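Local structure of myosin-2 (Saccharomyces cerevisiae, 6IXO) at residues N176-S188 / F251-V264. The protein carries organelles and other cargo along polarized actin cables for segregation, gripping receptor proteins through its tail domain while its motor domain pulls on actin. Sequence-based numbering, arbitrary orientation.
Sequences NAVVISESLPGFS and FLSWKRGLQLNYNV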
loop_
_atom_site.group_PDB
_atom_site.type_symbol
_atom_site.label_atom_id
_atom_site.label_comp_id
_atom_site.label_asym_id
_atom_site.label_seq_id
_atom_site.Cartn_x
_atom_site.Cartn_y
_atom_site.Cartn_z
ATOM N N ASN A 176 0.832 -16.377 12.291
ATOM C CA ASN A 176 1.804 -17.256 12.928
ATOM C C ASN A 176 2.833 -16.420 13.732
ATOM O O ASN A 176 3.195 -16.758 14.843
ATOM C CB ASN A 176 2.529 -18.119 11.897
ATOM C CG ASN A 176 3.342 -19.237 12.554
ATOM O OD1 ASN A 176 4.571 -19.173 12.654
ATOM N ND2 ASN A 176 2.645 -20.252 13.027
ATOM N N ALA A 177 3.294 -15.324 13.136
ATOM C CA ALA A 177 4.332 -14.509 13.782
ATOM C C ALA A 177 3.852 -13.881 15.098
ATOM O O ALA A 177 4.560 -13.909 16.109
ATOM C CB ALA A 177 4.786 -13.412 12.811
ATOM N N VAL A 178 2.664 -13.287 15.085
ATOM C CA VAL A 178 2.162 -12.576 16.267
ATOM C C VAL A 178 1.586 -13.535 17.312
ATOM O O VAL A 178 1.909 -13.444 18.484
ATOM C CB VAL A 178 1.099 -11.540 15.858
ATOM C CG1 VAL A 178 0.417 -10.908 17.062
ATOM C CG2 VAL A 178 1.743 -10.431 14.949
ATOM N N VAL A 179 0.731 -14.457 16.856
ATOM C CA VAL A 179 -0.087 -15.271 17.768
ATOM C C VAL A 179 0.610 -16.548 18.203
ATOM O O VAL A 179 0.533 -16.954 19.354
ATOM C CB VAL A 179 -1.452 -15.598 17.095
ATOM C CG1 VAL A 179 -2.309 -16.477 17.991
ATOM C CG2 VAL A 179 -2.208 -14.290 16.807
ATOM N N ILE A 180 1.287 -17.196 17.278
ATOM C CA ILE A 180 1.791 -18.545 17.519
ATOM C C ILE A 180 3.294 -18.590 17.842
ATOM O O ILE A 180 3.690 -19.284 18.767
ATOM C CB ILE A 180 1.533 -19.471 16.276
ATOM C CG1 ILE A 180 0.039 -19.546 15.956
ATOM C CG2 ILE A 180 2.120 -20.885 16.516
ATOM C CD1 ILE A 180 -0.787 -20.261 17.056
ATOM N N SER A 181 4.133 -17.899 17.054
ATOM C CA SER A 181 5.601 -18.003 17.229
ATOM C C SER A 181 6.022 -17.505 18.611
ATOM O O SER A 181 5.494 -16.520 19.127
ATOM C CB SER A 181 6.390 -17.215 16.170
ATOM O OG SER A 181 6.440 -15.834 16.498
ATOM N N GLU A 182 6.979 -18.204 19.207
ATOM C CA GLU A 182 7.403 -17.857 20.544
ATOM C C GLU A 182 8.547 -16.885 20.493
ATOM O O GLU A 182 9.629 -17.198 20.008
ATOM C CB GLU A 182 7.789 -19.112 21.329
ATOM C CG GLU A 182 6.593 -19.982 21.639
ATOM C CD GLU A 182 6.938 -21.118 22.573
ATOM O OE1 GLU A 182 7.692 -22.022 22.149
ATOM O OE2 GLU A 182 6.488 -21.086 23.740
ATOM N N SER A 183 8.292 -15.679 20.976
ATOM C CA SER A 183 9.367 -14.754 21.317
ATOM C C SER A 183 10.281 -15.378 22.371
ATOM O O SER A 183 11.461 -15.076 22.441
ATOM C CB SER A 183 8.778 -13.444 21.825
ATOM O OG SER A 183 7.459 -13.653 22.315
ATOM N N LEU A 184 9.728 -16.245 23.213
ATOM C CA LEU A 184 10.578 -16.989 24.147
ATOM C C LEU A 184 10.464 -18.479 23.876
ATOM O O LEU A 184 9.639 -19.163 24.479
ATOM C CB LEU A 184 10.201 -16.679 25.594
ATOM C CG LEU A 184 10.188 -15.200 25.949
ATOM C CD1 LEU A 184 9.149 -14.980 27.030
ATOM C CD2 LEU A 184 11.600 -14.699 26.388
ATOM N N PRO A 185 11.282 -18.983 22.943
ATOM C CA PRO A 185 11.253 -20.402 22.574
ATOM C C PRO A 185 11.318 -21.310 23.811
ATOM O O PRO A 185 12.183 -21.091 24.674
ATOM C CB PRO A 185 12.497 -20.555 21.694
ATOM C CG PRO A 185 12.693 -19.189 21.101
ATOM C CD PRO A 185 12.308 -18.235 22.198
ATOM N N GLY A 186 10.383 -22.260 23.906
ATOM C CA GLY A 186 10.327 -23.214 25.009
ATOM C C GLY A 186 9.591 -22.771 26.270
ATOM O O GLY A 186 9.310 -23.589 27.153
ATOM N N PHE A 187 9.285 -21.477 26.348
ATOM C CA PHE A 187 8.664 -20.853 27.518
ATOM C C PHE A 187 7.348 -21.507 27.918
ATOM O O PHE A 187 7.122 -21.803 29.092
ATOM C CB PHE A 187 8.417 -19.378 27.228
ATOM C CG PHE A 187 8.158 -18.527 28.440
ATOM C CD1 PHE A 187 8.953 -18.630 29.582
ATOM C CD2 PHE A 187 7.153 -17.560 28.404
ATOM C CE1 PHE A 187 8.721 -17.804 30.679
ATOM C CE2 PHE A 187 6.915 -16.728 29.501
ATOM C CZ PHE A 187 7.718 -16.833 30.616
ATOM N N SER A 188 6.472 -21.703 26.935
ATOM C CA SER A 188 5.169 -22.303 27.184
ATOM C C SER A 188 5.279 -23.823 27.286
ATOM O O SER A 188 4.951 -24.547 26.349
ATOM C CB SER A 188 4.183 -21.901 26.090
ATOM O OG SER A 188 3.932 -20.500 26.105
ATOM N N PHE A 251 -5.128 -22.086 25.450
ATOM C CA PHE A 251 -3.970 -21.397 24.898
ATOM C C PHE A 251 -3.631 -20.111 25.627
ATOM O O PHE A 251 -2.461 -19.788 25.830
ATOM C CB PHE A 251 -4.268 -21.109 23.420
ATOM C CG PHE A 251 -3.148 -20.445 22.659
ATOM C CD1 PHE A 251 -2.128 -21.202 22.092
ATOM C CD2 PHE A 251 -3.159 -19.059 22.448
ATOM C CE1 PHE A 251 -1.119 -20.583 21.336
ATOM C CE2 PHE A 251 -2.174 -18.445 21.674
ATOM C CZ PHE A 251 -1.158 -19.218 21.113
ATOM N N LEU A 252 -4.658 -19.355 25.984
ATOM C CA LEU A 252 -4.456 -18.041 26.594
ATOM C C LEU A 252 -4.023 -18.248 28.050
ATOM O O LEU A 252 -4.641 -19.007 28.771
ATOM C CB LEU A 252 -5.738 -17.212 26.526
ATOM C CG LEU A 252 -6.365 -17.086 25.111
ATOM C CD1 LEU A 252 -7.768 -16.593 25.278
ATOM C CD2 LEU A 252 -5.503 -16.066 24.318
ATOM N N SER A 253 -2.926 -17.611 28.433
ATOM C CA SER A 253 -2.276 -17.852 29.717
ATOM C C SER A 253 -1.371 -16.655 29.992
ATOM O O SER A 253 -1.114 -15.821 29.091
ATOM C CB SER A 253 -1.435 -19.118 29.698
ATOM O OG SER A 253 -0.299 -18.951 28.836
ATOM N N TRP A 254 -0.879 -16.583 31.211
ATOM C CA TRP A 254 0.076 -15.546 31.535
ATOM C C TRP A 254 1.318 -15.594 30.633
ATOM O O TRP A 254 1.760 -14.552 30.077
ATOM C CB TRP A 254 0.483 -15.660 33.016
ATOM C CG TRP A 254 1.472 -14.596 33.394
ATOM C CD1 TRP A 254 1.187 -13.351 33.916
ATOM C CD2 TRP A 254 2.903 -14.671 33.277
ATOM N NE1 TRP A 254 2.364 -12.646 34.110
ATOM C CE2 TRP A 254 3.427 -13.422 33.717
ATOM C CE3 TRP A 254 3.792 -15.654 32.830
ATOM C CZ2 TRP A 254 4.814 -13.149 33.750
ATOM C CZ3 TRP A 254 5.172 -15.373 32.852
ATOM C CH2 TRP A 254 5.664 -14.129 33.302
ATOM N N LYS A 255 1.895 -16.781 30.470
ATOM C CA LYS A 255 3.070 -16.899 29.596
ATOM C C LYS A 255 2.800 -16.463 28.170
ATOM O O LYS A 255 3.611 -15.776 27.578
ATOM C CB LYS A 255 3.597 -18.319 29.577
ATOM C CG LYS A 255 4.285 -18.714 30.893
ATOM C CD LYS A 255 4.684 -20.200 30.881
ATOM C CE LYS A 255 5.445 -20.590 32.079
ATOM N NZ LYS A 255 6.049 -21.952 31.905
ATOM N N ARG A 256 1.675 -16.899 27.612
ATOM C CA ARG A 256 1.301 -16.501 26.263
ATOM C C ARG A 256 1.101 -14.987 26.237
ATOM O O ARG A 256 1.448 -14.304 25.244
ATOM C CB ARG A 256 0.023 -17.267 25.811
ATOM C CG ARG A 256 -0.409 -16.940 24.420
ATOM C CD ARG A 256 0.702 -17.286 23.402
ATOM N NE ARG A 256 1.092 -18.697 23.490
ATOM C CZ ARG A 256 1.990 -19.283 22.693
ATOM N NH1 ARG A 256 2.626 -18.584 21.733
ATOM N NH2 ARG A 256 2.247 -20.579 22.851
ATOM N N GLY A 257 0.571 -14.432 27.322
ATOM C CA GLY A 257 0.393 -12.975 27.365
ATOM C C GLY A 257 1.724 -12.223 27.323
ATOM O O GLY A 257 1.889 -11.209 26.611
ATOM N N LEU A 258 2.698 -12.716 28.070
ATOM C CA LEU A 258 4.025 -12.084 28.075
ATOM C C LEU A 258 4.614 -12.157 26.643
ATOM O O LEU A 258 5.151 -11.175 26.101
ATOM C CB LEU A 258 4.944 -12.802 29.074
ATOM C CG LEU A 258 6.297 -12.094 29.188
ATOM C CD1 LEU A 258 6.092 -10.716 29.802
ATOM C CD2 LEU A 258 7.307 -12.919 30.000
ATOM N N GLN A 259 4.484 -13.321 26.009
ATOM C CA GLN A 259 5.026 -13.476 24.651
ATOM C C GLN A 259 4.316 -12.621 23.645
ATOM O O GLN A 259 4.967 -12.033 22.753
ATOM C CB GLN A 259 4.991 -14.930 24.185
ATOM C CG GLN A 259 5.994 -15.730 24.988
ATOM C CD GLN A 259 6.014 -17.176 24.626
ATOM O OE1 GLN A 259 6.818 -17.587 23.795
ATOM N NE2 GLN A 259 5.129 -17.970 25.242
ATOM N N LEU A 260 2.997 -12.550 23.749
ATOM C CA LEU A 260 2.233 -11.650 22.892
ATOM C C LEU A 260 2.688 -10.191 23.095
ATOM O O LEU A 260 2.823 -9.414 22.118
ATOM C CB LEU A 260 0.728 -11.790 23.145
ATOM C CG LEU A 260 -0.231 -10.898 22.337
ATOM C CD1 LEU A 260 -0.141 -11.252 20.795
ATOM C CD2 LEU A 260 -1.707 -11.088 22.806
ATOM N N ASN A 261 2.889 -9.803 24.350
ATOM C CA ASN A 261 3.389 -8.465 24.678
ATOM C C ASN A 261 4.682 -8.219 23.908
ATOM O O ASN A 261 4.813 -7.191 23.237
ATOM C CB ASN A 261 3.600 -8.317 26.205
ATOM C CG ASN A 261 4.404 -7.063 26.574
ATOM O OD1 ASN A 261 4.312 -6.053 25.925
ATOM N ND2 ASN A 261 5.212 -7.158 27.606
ATOM N N TYR A 262 5.618 -9.165 23.965
ATOM C CA TYR A 262 6.928 -8.940 23.326
ATOM C C TYR A 262 6.756 -8.859 21.801
ATOM O O TYR A 262 7.386 -8.025 21.142
ATOM C CB TYR A 262 7.922 -10.050 23.672
ATOM C CG TYR A 262 8.388 -10.057 25.113
ATOM C CD1 TYR A 262 8.108 -8.995 25.959
ATOM C CD2 TYR A 262 9.105 -11.144 25.626
ATOM C CE1 TYR A 262 8.560 -9.010 27.304
ATOM C CE2 TYR A 262 9.532 -11.182 26.945
ATOM C CZ TYR A 262 9.268 -10.114 27.792
ATOM O OH TYR A 262 9.742 -10.141 29.107
ATOM N N ASN A 263 5.913 -9.721 21.239
ATOM C CA ASN A 263 5.675 -9.641 19.779
ATOM C C ASN A 263 5.094 -8.304 19.332
ATOM O O ASN A 263 5.603 -7.619 18.395
ATOM C CB ASN A 263 4.742 -10.781 19.367
ATOM C CG ASN A 263 5.416 -12.129 19.416
ATOM O OD1 ASN A 263 6.650 -12.208 19.555
ATOM N ND2 ASN A 263 4.612 -13.230 19.281
ATOM N N VAL A 264 4.016 -7.906 19.982
ATOM C CA VAL A 264 3.319 -6.670 19.653
ATOM C C VAL A 264 4.131 -5.403 19.940
ATOM O O VAL A 264 4.119 -4.424 19.156
ATOM C CB VAL A 264 1.973 -6.600 20.430
ATOM C CG1 VAL A 264 1.192 -5.365 20.075
ATOM C CG2 VAL A 264 1.145 -7.815 20.068
HETATM O O HOH W 1 3.217 -16.179 21.217
HETATM O O HOH W 2 3.768 -21.682 20.173
HETATM O O HOH W 3 1.349 -21.232 28.155
#
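Val178 CG1 meets Leu260 CD1 at 3.8 Å where, in the all-helical cargo-binding globular tail of this class V myosin, the last turn of helix 134-180 meets the middle of helix 254-273, the segments 176-180 and 254-264 running 150° apart. Cys241 and Leu245 of helix 223-247 extend this apolar centre. A second hydrophobic patch lies further along, where the chain after the helix folds back over helix 254-273. There Phe187, with CG anti to its backbone N (chi1 -163°), lays one ring face against Lys255, whose CG stands 4.0 Å from the ring centroid in a CH-pi contact. Leu184 CD1 of the same loop lies over the opposite face, toward its rim, and also touches Tyr262 CE2. The ring thus sits between a lysine stem and a leucine methyl, with the Gln259 amide at its edge, nearly perpendicular to it.

Between the patches, side chains of helix 254-273 bind backbone groups of residues 178-187, and Ser183 returns a bond to the helix, a worked example of how a helix end and its trailing loop are fastened. Asn263 ND2 gives a 2.8 Å bond to Val178 O and a weak one to Ser181 O. Ser183 OG donates to Gln259 O, which Asn263 N reaches from the other face of the carbonyl. Gln259 OE1 accepts from Leu184 N. Arg256, its chain folded at two successive bonds, brings NH1 to Ile180 O, and a water links its NH2 to that same oxygen. At the outer edge, the extended Lys255 chain carries NZ to 3.0 Å from Phe187 O, almost in line with the carbonyl bond (C=O...N angle 165°).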